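RNA-dependent RNA polymerase (Qualyub virus, PDB 6DX1) probably removes ubiquitin from conjugated proteins through the viral OTU cysteine protease domain of the nairoviral polymerase protein. Local coordinates at residues A[28-42]-A[143-157]. Sequence-based numbering, arbitrary orientation.
Sequences EFFNKELTLPDGNCF and LLHIQFDHFDFLVPI
The first torsions of Cys41 and His150 turn SG and the imidazole toward each other: SG stands between the backbone N and carbonyl carbon of Cys41 (chi1 56°), while the His150 ring swings anti to its own N (chi1 179°). SG approaches that ring obliquely, 4.5 Å from its centroid, and accepts the N-H of Phe151, a bond of 3.4 Å from Phe151 N to Cys41 SG. His150 NE2 donates to Asp152 OD2 at 2.7 Å, its partner near the ring plane but met from above the carboxylate plane. Asp152 OD2 also accepts from Thr35 N at 3.0 Å, on its anti side, and Thr35 OG1 donates a hydrogen bond to Phe151 O (2.7 Å). Beside this site the edge of Phe42 meets the face of Phe151, planes at 81°. Farther along, strand 30-33 pairs antiparallel with strand 150-156, as the two-way backbone bonds of Asn31 and Val155 attest, and Leu154 CD1 sits over the Phe30 ring, whose surroundings include Trp118. Cysteine at a helix start, a histidine and an aspartate two residues on are consistent with the catalytic triad of OTU cysteine proteases; the Thr35 N bond probably steadies the carboxylate, which in turn would orient the His150 ring beside the sulfur.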
ATOM      1  N   GLU A  28      -4.058 -16.368  10.680  1.00 24.06           N
ATOM      2  CA  GLU A  28      -5.451 -16.744  10.876  1.00 26.43           C
ATOM      3  C   GLU A  28      -6.354 -16.165   9.790  1.00 25.76           C
ATOM      4  O   GLU A  28      -7.430 -16.720   9.525  1.00 26.66           O
ATOM      5  CB  GLU A  28      -5.915 -16.326  12.280  1.00 29.84           C
ATOM      6  CG  GLU A  28      -7.394 -15.939  12.396  1.00 37.95           C
ATOM      7  CD  GLU A  28      -7.883 -15.793  13.839  1.00 44.78           C
ATOM      8  OE1 GLU A  28      -7.193 -15.145  14.657  1.00 48.57           O
ATOM      9  OE2 GLU A  28      -8.983 -16.308  14.146  1.00 48.61           O
ATOM     10  N   PHE A  29      -5.901 -15.115   9.089  1.00 22.90           N
ATOM     11  CA  PHE A  29      -6.710 -14.425   8.099  1.00 21.42           C
ATOM     12  C   PHE A  29      -6.106 -14.373   6.708  1.00 21.02           C
ATOM     13  O   PHE A  29      -6.831 -14.063   5.758  1.00 22.57           O
ATOM     14  CB  PHE A  29      -6.977 -12.975   8.538  1.00 23.31           C
ATOM     15  CG  PHE A  29      -7.719 -12.874   9.831  1.00 25.37           C
ATOM     16  CD1 PHE A  29      -9.097 -12.994   9.851  1.00 29.06           C
ATOM     17  CD2 PHE A  29      -7.045 -12.690  11.024  1.00 25.78           C
ATOM     18  CE1 PHE A  29      -9.795 -12.922  11.045  1.00 31.26           C
ATOM     19  CE2 PHE A  29      -7.738 -12.605  12.219  1.00 31.97           C
ATOM     20  CZ  PHE A  29      -9.116 -12.728  12.226  1.00 31.91           C
ATOM     21  N   PHE A  30      -4.815 -14.652   6.561  1.00 20.33           N
ATOM     22  CA  PHE A  30      -4.111 -14.425   5.309  1.00 19.83           C
ATOM     23  C   PHE A  30      -3.093 -15.525   5.067  1.00 18.66           C
ATOM     24  O   PHE A  30      -2.576 -16.135   6.003  1.00 20.42           O
ATOM     25  CB  PHE A  30      -3.306 -13.118   5.310  1.00 18.10           C
ATOM     26  CG  PHE A  30      -4.106 -11.875   5.559  1.00 18.50           C
ATOM     27  CD1 PHE A  30      -4.823 -11.271   4.538  1.00 18.65           C
ATOM     28  CD2 PHE A  30      -4.053 -11.252   6.802  1.00 19.11           C
ATOM     29  CE1 PHE A  30      -5.510 -10.081   4.759  1.00 18.87           C
ATOM     30  CE2 PHE A  30      -4.738 -10.071   7.027  1.00 20.82           C
ATOM     31  CZ  PHE A  30      -5.466  -9.486   6.010  1.00 18.14           C
ATOM     32  N   ASN A  31      -2.750 -15.708   3.792  1.00 20.94           N
ATOM     33  CA  ASN A  31      -1.522 -16.377   3.388  1.00 22.97           C
ATOM     34  C   ASN A  31      -0.560 -15.325   2.846  1.00 22.06           C
ATOM     35  O   ASN A  31      -0.968 -14.440   2.091  1.00 24.56           O
ATOM     36  CB  ASN A  31      -1.803 -17.442   2.321  1.00 27.41           C
ATOM     37  CG  ASN A  31      -2.702 -18.552   2.834  1.00 28.11           C
ATOM     38  OD1 ASN A  31      -2.457 -19.110   3.897  1.00 32.16           O
ATOM     39  ND2 ASN A  31      -3.761 -18.853   2.094  1.00 33.48           N
ATOM     40  N   LYS A  32       0.711 -15.412   3.238  1.00 23.23           N
ATOM     41  CA  LYS A  32       1.714 -14.434   2.826  1.00 21.67           C
ATOM     42  C   LYS A  32       2.405 -14.895   1.548  1.00 25.50           C
ATOM     43  O   LYS A  32       2.718 -16.081   1.388  1.00 26.59           O
ATOM     44  CB  LYS A  32       2.742 -14.223   3.937  1.00 21.78           C
ATOM     45  CG  LYS A  32       3.828 -13.217   3.589  1.00 22.32           C
ATOM     46  CD  LYS A  32       4.800 -13.041   4.732  1.00 24.24           C
ATOM     47  CE  LYS A  32       5.592 -14.320   4.980  1.00 28.62           C
ATOM     48  NZ  LYS A  32       6.795 -14.073   5.821  1.00 29.12           N
ATOM     49  N   GLU A  33       2.605 -13.958   0.621  1.00 20.74           N
ATOM     50  CA  GLU A  33       3.416 -14.183  -0.572  1.00 21.72           C
ATOM     51  C   GLU A  33       4.569 -13.193  -0.555  1.00 22.64           C
ATOM     52  O   GLU A  33       4.351 -11.978  -0.551  1.00 20.90           O
ATOM     53  CB  GLU A  33       2.584 -14.046  -1.847  1.00 22.92           C
ATOM     54  CG  GLU A  33       1.432 -15.063  -1.882  1.00 25.36           C
ATOM     55  CD  GLU A  33       0.702 -15.136  -3.205  1.00 34.95           C
ATOM     56  OE1 GLU A  33       1.053 -14.386  -4.137  1.00 32.58           O
ATOM     57  OE2 GLU A  33      -0.237 -15.958  -3.312  1.00 35.94           O
ATOM     58  N   LEU A  34       5.789 -13.717  -0.534  1.00 21.95           N
ATOM     59  CA  LEU A  34       6.972 -12.880  -0.384  1.00 22.46           C
ATOM     60  C   LEU A  34       7.268 -12.100  -1.660  1.00 20.67           C
ATOM     61  O   LEU A  34       6.987 -12.555  -2.774  1.00 21.96           O
ATOM     62  CB  LEU A  34       8.180 -13.745  -0.031  1.00 22.83           C
ATOM     63  CG  LEU A  34       8.188 -14.436   1.331  1.00 26.94           C
ATOM     64  CD1 LEU A  34       9.426 -15.301   1.457  1.00 33.19           C
ATOM     65  CD2 LEU A  34       8.161 -13.386   2.434  1.00 30.67           C
ATOM     66  N   THR A  35       7.854 -10.914  -1.484  1.00 18.06           N
ATOM     67  CA  THR A  35       8.382 -10.124  -2.586  1.00 17.65           C
ATOM     68  C   THR A  35       9.899 -10.089  -2.478  1.00 20.20           C
ATOM     69  O   THR A  35      10.466 -10.298  -1.403  1.00 19.74           O
ATOM     70  CB  THR A  35       7.849  -8.689  -2.572  1.00 19.23           C
ATOM     71  OG1 THR A  35       8.287  -8.046  -1.368  1.00 20.29           O
ATOM     72  CG2 THR A  35       6.308  -8.677  -2.663  1.00 19.88           C
ATOM     73  N   LEU A  36      10.552  -9.832  -3.604  1.00 18.82           N
ATOM     74  CA  LEU A  36      12.004  -9.701  -3.592  1.00 19.79           C
ATOM     75  C   LEU A  36      12.400  -8.580  -2.636  1.00 20.78           C
ATOM     76  O   LEU A  36      11.799  -7.498  -2.680  1.00 21.06           O
ATOM     77  CB  LEU A  36      12.509  -9.401  -5.000  1.00 21.73           C
ATOM     78  CG  LEU A  36      13.974  -9.749  -5.276  1.00 24.27           C
ATOM     79  CD1 LEU A  36      14.205 -11.260  -5.223  1.00 24.86           C
ATOM     80  CD2 LEU A  36      14.360  -9.199  -6.646  1.00 25.21           C
ATOM     81  N   PRO A  37      13.387  -8.793  -1.749  1.00 19.60           N
ATOM     82  CA  PRO A  37      13.761  -7.737  -0.783  1.00 19.77           C
ATOM     83  C   PRO A  37      14.688  -6.692  -1.389  1.00 22.67           C
ATOM     84  O   PRO A  37      15.869  -6.546  -1.024  1.00 23.36           O
ATOM     85  CB  PRO A  37      14.429  -8.543   0.338  1.00 21.53           C
ATOM     86  CG  PRO A  37      15.059  -9.697  -0.370  1.00 24.60           C
ATOM     87  CD  PRO A  37      14.073 -10.067  -1.466  1.00 22.42           C
ATOM     88  N   ASP A  38      14.160  -5.942  -2.349  1.00 22.35           N
ATOM     89  CA  ASP A  38      14.843  -4.766  -2.858  1.00 22.72           C
ATOM     90  C   ASP A  38      13.956  -3.547  -2.616  1.00 24.52           C
ATOM     91  O   ASP A  38      12.910  -3.633  -1.964  1.00 23.27           O
ATOM     92  CB  ASP A  38      15.266  -4.959  -4.329  1.00 21.72           C
ATOM     93  CG  ASP A  38      14.098  -4.963  -5.326  1.00 28.08           C
ATOM     94  OD1 ASP A  38      12.941  -4.703  -4.944  1.00 22.03           O
ATOM     95  OD2 ASP A  38      14.363  -5.235  -6.528  1.00 25.91           O
ATOM     96  N   GLY A  39      14.393  -2.398  -3.116  1.00 22.89           N
ATOM     97  CA  GLY A  39      13.642  -1.186  -2.871  1.00 24.86           C
ATOM     98  C   GLY A  39      12.340  -1.070  -3.630  1.00 23.16           C
ATOM     99  O   GLY A  39      11.625  -0.081  -3.456  1.00 20.08           O
ATOM    100  N   ASN A  40      12.015  -2.041  -4.476  1.00 20.41           N
ATOM    101  CA  ASN A  40      10.780  -2.017  -5.242  1.00 20.69           C
ATOM    102  C   ASN A  40       9.689  -2.858  -4.603  1.00 17.71           C
ATOM    103  O   ASN A  40       8.645  -3.072  -5.225  1.00 19.37           O
ATOM    104  CB  ASN A  40      11.047  -2.495  -6.672  1.00 20.66           C
ATOM    105  CG  ASN A  40      11.920  -1.524  -7.441  1.00 25.22           C
ATOM    106  OD1 ASN A  40      11.578  -0.355  -7.563  1.00 29.57           O
ATOM    107  ND2 ASN A  40      13.054  -1.999  -7.940  1.00 31.17           N
ATOM    108  N   CYS A  41       9.899  -3.319  -3.367  1.00 17.91           N
ATOM    109  CA  CYS A  41       9.012  -4.320  -2.776  1.00 18.07           C
ATOM    110  C   CYS A  41       7.549  -3.859  -2.708  1.00 17.25           C
ATOM    111  O   CYS A  41       6.642  -4.684  -2.871  1.00 17.23           O
ATOM    112  CB  CYS A  41       9.517  -4.701  -1.382  1.00 18.18           C
ATOM    113  SG  CYS A  41       9.710  -3.291  -0.276  1.00 19.74           S
ATOM    114  N   PHE A  42       7.291  -2.570  -2.437  1.00 17.42           N
ATOM    115  CA  PHE A  42       5.901  -2.099  -2.432  1.00 16.57           C
ATOM    116  C   PHE A  42       5.230  -2.375  -3.778  1.00 16.45           C
ATOM    117  O   PHE A  42       4.141  -2.963  -3.848  1.00 15.85           O
ATOM    118  CB  PHE A  42       5.828  -0.596  -2.113  1.00 16.97           C
ATOM    119  CG  PHE A  42       4.451  -0.018  -2.334  1.00 17.39           C
ATOM    120  CD1 PHE A  42       3.510  -0.037  -1.315  1.00 20.34           C
ATOM    121  CD2 PHE A  42       4.080   0.477  -3.569  1.00 16.45           C
ATOM    122  CE1 PHE A  42       2.226   0.451  -1.522  1.00 20.73           C
ATOM    123  CE2 PHE A  42       2.791   0.949  -3.791  1.00 18.44           C
ATOM    124  CZ  PHE A  42       1.862   0.943  -2.761  1.00 18.85           C
ATOM    125  N   LEU A 143      -1.153  -5.522   2.521  1.00 15.36           N
ATOM    126  CA  LEU A 143       0.297  -5.659   2.511  1.00 16.08           C
ATOM    127  C   LEU A 143       0.811  -5.904   3.925  1.00 18.39           C
ATOM    128  O   LEU A 143       0.329  -5.299   4.893  1.00 17.91           O
ATOM    129  CB  LEU A 143       0.970  -4.404   1.941  1.00 17.63           C
ATOM    130  CG  LEU A 143       0.631  -3.968   0.517  1.00 19.34           C
ATOM    131  CD1 LEU A 143       1.688  -2.986   0.027  1.00 24.06           C
ATOM    132  CD2 LEU A 143       0.537  -5.154  -0.424  1.00 22.24           C
ATOM    133  N   LEU A 144       1.796  -6.789   4.053  1.00 15.42           N
ATOM    134  CA  LEU A 144       2.458  -6.989   5.336  1.00 15.57           C
ATOM    135  C   LEU A 144       3.633  -6.022   5.376  1.00 19.63           C
ATOM    136  O   LEU A 144       4.538  -6.102   4.535  1.00 18.12           O
ATOM    137  CB  LEU A 144       2.914  -8.433   5.516  1.00 16.69           C
ATOM    138  CG  LEU A 144       3.379  -8.797   6.924  1.00 18.50           C
ATOM    139  CD1 LEU A 144       2.187  -8.855   7.887  1.00 17.67           C
ATOM    140  CD2 LEU A 144       4.143 -10.125   6.942  1.00 19.75           C
ATOM    141  N   HIS A 145       3.586  -5.077   6.306  1.00 15.43           N
ATOM    142  CA  HIS A 145       4.572  -4.003   6.396  1.00 16.15           C
ATOM    143  C   HIS A 145       5.523  -4.347   7.534  1.00 18.83           C
ATOM    144  O   HIS A 145       5.153  -4.253   8.709  1.00 17.93           O
ATOM    145  CB  HIS A 145       3.866  -2.670   6.637  1.00 17.33           C
ATOM    146  CG  HIS A 145       4.761  -1.481   6.533  1.00 19.66           C
ATOM    147  ND1 HIS A 145       4.375  -0.227   6.957  1.00 23.25           N
ATOM    148  CD2 HIS A 145       6.019  -1.346   6.048  1.00 23.36           C
ATOM    149  CE1 HIS A 145       5.359   0.629   6.744  1.00 26.33           C
ATOM    150  NE2 HIS A 145       6.369  -0.023   6.194  1.00 26.42           N
ATOM    151  N   ILE A 146       6.739  -4.781   7.194  1.00 20.11           N
ATOM    152  CA  ILE A 146       7.667  -5.245   8.221  1.00 18.47           C
ATOM    153  C   ILE A 146       8.837  -4.271   8.337  1.00 19.69           C
ATOM    154  O   ILE A 146       8.801  -3.175   7.765  1.00 19.59           O
ATOM    155  CB  ILE A 146       8.128  -6.689   7.934  1.00 19.90           C
ATOM    156  CG1 ILE A 146       9.052  -6.746   6.714  1.00 19.92           C
ATOM    157  CG2 ILE A 146       6.921  -7.617   7.685  1.00 18.93           C
ATOM    158  CD1 ILE A 146       9.618  -8.144   6.463  1.00 20.27           C
ATOM    159  N   GLN A 147       9.875  -4.638   9.093  1.00 19.71           N
ATOM    160  CA  GLN A 147      10.937  -3.681   9.384  1.00 20.86           C
ATOM    161  C   GLN A 147      11.633  -3.224   8.103  1.00 21.70           C
ATOM    162  O   GLN A 147      11.621  -3.913   7.081  1.00 21.22           O
ATOM    163  CB  GLN A 147      11.972  -4.296  10.331  1.00 22.34           C
ATOM    164  CG  GLN A 147      11.475  -4.508  11.742  1.00 28.37           C
ATOM    165  CD  GLN A 147      11.040  -5.928  11.978  1.00 33.29           C
ATOM    166  OE1 GLN A 147      10.314  -6.508  11.166  1.00 36.00           O
ATOM    167  NE2 GLN A 147      11.490  -6.511  13.085  1.00 34.96           N
ATOM    168  N   PHE A 148      12.244  -2.033   8.177  1.00 19.58           N
ATOM    169  CA  PHE A 148      13.049  -1.458   7.087  1.00 20.99           C
ATOM    170  C   PHE A 148      12.228  -1.243   5.816  1.00 20.27           C
ATOM    171  O   PHE A 148      12.748  -1.287   4.693  1.00 20.96           O
ATOM    172  CB  PHE A 148      14.291  -2.314   6.820  1.00 22.03           C
ATOM    173  CG  PHE A 148      15.101  -2.585   8.064  1.00 20.22           C
ATOM    174  CD1 PHE A 148      15.761  -1.552   8.718  1.00 23.54           C
ATOM    175  CD2 PHE A 148      15.173  -3.860   8.591  1.00 20.00           C
ATOM    176  CE1 PHE A 148      16.498  -1.804   9.874  1.00 25.28           C
ATOM    177  CE2 PHE A 148      15.895  -4.120   9.750  1.00 24.53           C
ATOM    178  CZ  PHE A 148      16.559  -3.090  10.390  1.00 24.39           C
ATOM    179  N   ASP A 149      10.934  -0.980   6.004  1.00 21.52           N
ATOM    180  CA  ASP A 149      10.016  -0.614   4.931  1.00 23.52           C
ATOM    181  C   ASP A 149       9.929  -1.683   3.853  1.00 19.64           C
ATOM    182  O   ASP A 149       9.713  -1.378   2.677  1.00 20.17           O
ATOM    183  CB  ASP A 149      10.381   0.734   4.328  1.00 27.02           C
ATOM    184  CG  ASP A 149       9.884   1.878   5.178  1.00 36.42           C
ATOM    185  OD1 ASP A 149      10.539   2.928   5.192  1.00 36.28           O
ATOM    186  OD2 ASP A 149       8.841   1.703   5.857  1.00 41.15           O
ATOM    187  N   HIS A 150      10.081  -2.937   4.250  1.00 18.76           N
ATOM    188  CA  HIS A 150       9.806  -4.030   3.336  1.00 17.47           C
ATOM    189  C   HIS A 150       8.319  -4.369   3.373  1.00 19.15           C
ATOM    190  O   HIS A 150       7.697  -4.378   4.442  1.00 19.20           O
ATOM    191  CB  HIS A 150      10.626  -5.270   3.674  1.00 17.97           C
ATOM    192  CG  HIS A 150      10.341  -6.410   2.751  1.00 18.49           C
ATOM    193  ND1 HIS A 150      10.868  -6.481   1.479  1.00 19.80           N
ATOM    194  CD2 HIS A 150       9.517  -7.476   2.881  1.00 18.30           C
ATOM    195  CE1 HIS A 150      10.400  -7.561   0.874  1.00 18.02           C
ATOM    196  NE2 HIS A 150       9.579  -8.181   1.703  1.00 19.84           N
ATOM    197  N   PHE A 151       7.756  -4.645   2.202  1.00 16.24           N
ATOM    198  CA  PHE A 151       6.350  -5.029   2.061  1.00 16.26           C
ATOM    199  C   PHE A 151       6.259  -6.398   1.412  1.00 20.13           C
ATOM    200  O   PHE A 151       6.861  -6.626   0.357  1.00 19.43           O
ATOM    201  CB  PHE A 151       5.572  -4.043   1.183  1.00 17.47           C
ATOM    202  CG  PHE A 151       5.437  -2.656   1.764  1.00 18.03           C
ATOM    203  CD1 PHE A 151       4.379  -2.345   2.610  1.00 20.42           C
ATOM    204  CD2 PHE A 151       6.332  -1.652   1.413  1.00 16.23           C
ATOM    205  CE1 PHE A 151       4.241  -1.051   3.129  1.00 20.12           C
ATOM    206  CE2 PHE A 151       6.204  -0.358   1.926  1.00 20.43           C
ATOM    207  CZ  PHE A 151       5.158  -0.064   2.791  1.00 19.29           C
ATOM    208  N   ASP A 152       5.470  -7.281   2.010  1.00 16.77           N
ATOM    209  CA  ASP A 152       5.047  -8.521   1.373  1.00 17.11           C
ATOM    210  C   ASP A 152       3.550  -8.466   1.098  1.00 18.10           C
ATOM    211  O   ASP A 152       2.834  -7.595   1.598  1.00 18.97           O
ATOM    212  CB  ASP A 152       5.395  -9.718   2.251  1.00 19.33           C
ATOM    213  CG  ASP A 152       6.898  -9.903   2.403  1.00 22.50           C
ATOM    214  OD1 ASP A 152       7.380  -9.974   3.553  1.00 23.27           O
ATOM    215  OD2 ASP A 152       7.589  -9.979   1.360  1.00 20.74           O
ATOM    216  N   PHE A 153       3.066  -9.408   0.289  1.00 17.41           N
ATOM    217  CA  PHE A 153       1.664  -9.420  -0.103  1.00 17.04           C
ATOM    218  C   PHE A 153       0.885 -10.409   0.757  1.00 18.36           C
ATOM    219  O   PHE A 153       1.390 -11.475   1.106  1.00 20.08           O
ATOM    220  CB  PHE A 153       1.527  -9.794  -1.580  1.00 19.94           C
ATOM    221  CG  PHE A 153       0.113  -9.868  -2.070  1.00 18.77           C
ATOM    222  CD1 PHE A 153      -0.766  -8.810  -1.889  1.00 20.01           C
ATOM    223  CD2 PHE A 153      -0.324 -10.983  -2.765  1.00 18.79           C
ATOM    224  CE1 PHE A 153      -2.068  -8.876  -2.363  1.00 21.43           C
ATOM    225  CE2 PHE A 153      -1.623 -11.056  -3.251  1.00 21.67           C
ATOM    226  CZ  PHE A 153      -2.504 -10.006  -3.038  1.00 23.18           C
ATOM    227  N   LEU A 154      -0.343 -10.049   1.113  1.00 16.64           N
ATOM    228  CA  LEU A 154      -1.183 -10.909   1.938  1.00 18.86           C
ATOM    229  C   LEU A 154      -2.454 -11.249   1.171  1.00 18.83           C
ATOM    230  O   LEU A 154      -3.157 -10.344   0.717  1.00 19.81           O
ATOM    231  CB  LEU A 154      -1.532 -10.222   3.264  1.00 16.71           C
ATOM    232  CG  LEU A 154      -0.380  -9.998   4.239  1.00 17.06           C
ATOM    233  CD1 LEU A 154      -0.880  -9.077   5.357  1.00 19.75           C
ATOM    234  CD2 LEU A 154       0.126 -11.294   4.820  1.00 19.46           C
ATOM    235  N   VAL A 155      -2.751 -12.538   1.035  1.00 19.95           N
ATOM    236  CA  VAL A 155      -3.959 -13.006   0.358  1.00 22.80           C
ATOM    237  C   VAL A 155      -4.975 -13.435   1.423  1.00 21.30           C
ATOM    238  O   VAL A 155      -4.673 -14.344   2.203  1.00 23.42           O
ATOM    239  CB  VAL A 155      -3.676 -14.176  -0.592  1.00 27.52           C
ATOM    240  CG1 VAL A 155      -4.932 -14.496  -1.399  1.00 30.94           C
ATOM    241  CG2 VAL A 155      -2.506 -13.874  -1.506  1.00 29.98           C
ATOM    242  N   PRO A 156      -6.161 -12.842   1.460  1.00 21.63           N
ATOM    243  CA  PRO A 156      -7.158 -13.273   2.447  1.00 26.74           C
ATOM    244  C   PRO A 156      -7.554 -14.726   2.233  1.00 27.43           C
ATOM    245  O   PRO A 156      -7.732 -15.185   1.101  1.00 29.81           O
ATOM    246  CB  PRO A 156      -8.340 -12.330   2.196  1.00 30.71           C
ATOM    247  CG  PRO A 156      -7.739 -11.144   1.507  1.00 29.96           C
ATOM    248  CD  PRO A 156      -6.625 -11.691   0.670  1.00 25.87           C
ATOM    249  N   ILE A 157      -7.671 -15.448   3.342  1.00 26.57           N
ATOM    250  CA  ILE A 157      -8.159 -16.814   3.344  1.00 31.70           C
ATOM    251  C   ILE A 157      -9.658 -16.788   3.080  1.00 35.23           C
ATOM    252  O   ILE A 157     -10.372 -15.975   3.669  1.00 34.33           O
ATOM    253  CB  ILE A 157      -7.849 -17.509   4.675  1.00 31.46           C
ATOM    254  CG1 ILE A 157      -6.342 -17.691   4.849  1.00 28.60           C
ATOM    255  CG2 ILE A 157      -8.575 -18.853   4.760  1.00 35.15           C
ATOM    256  CD1 ILE A 157      -5.958 -18.155   6.236  1.00 31.68           C
TER
HETATM  257  O   HOH W   1      -9.626 -14.179   5.786  1.00 33.63           O
HETATM  258  O   HOH W   2       7.988 -11.433   5.544  1.00 27.77           O
HETATM  259  O   HOH W   3      12.928  -4.711   0.758  1.00 19.82           O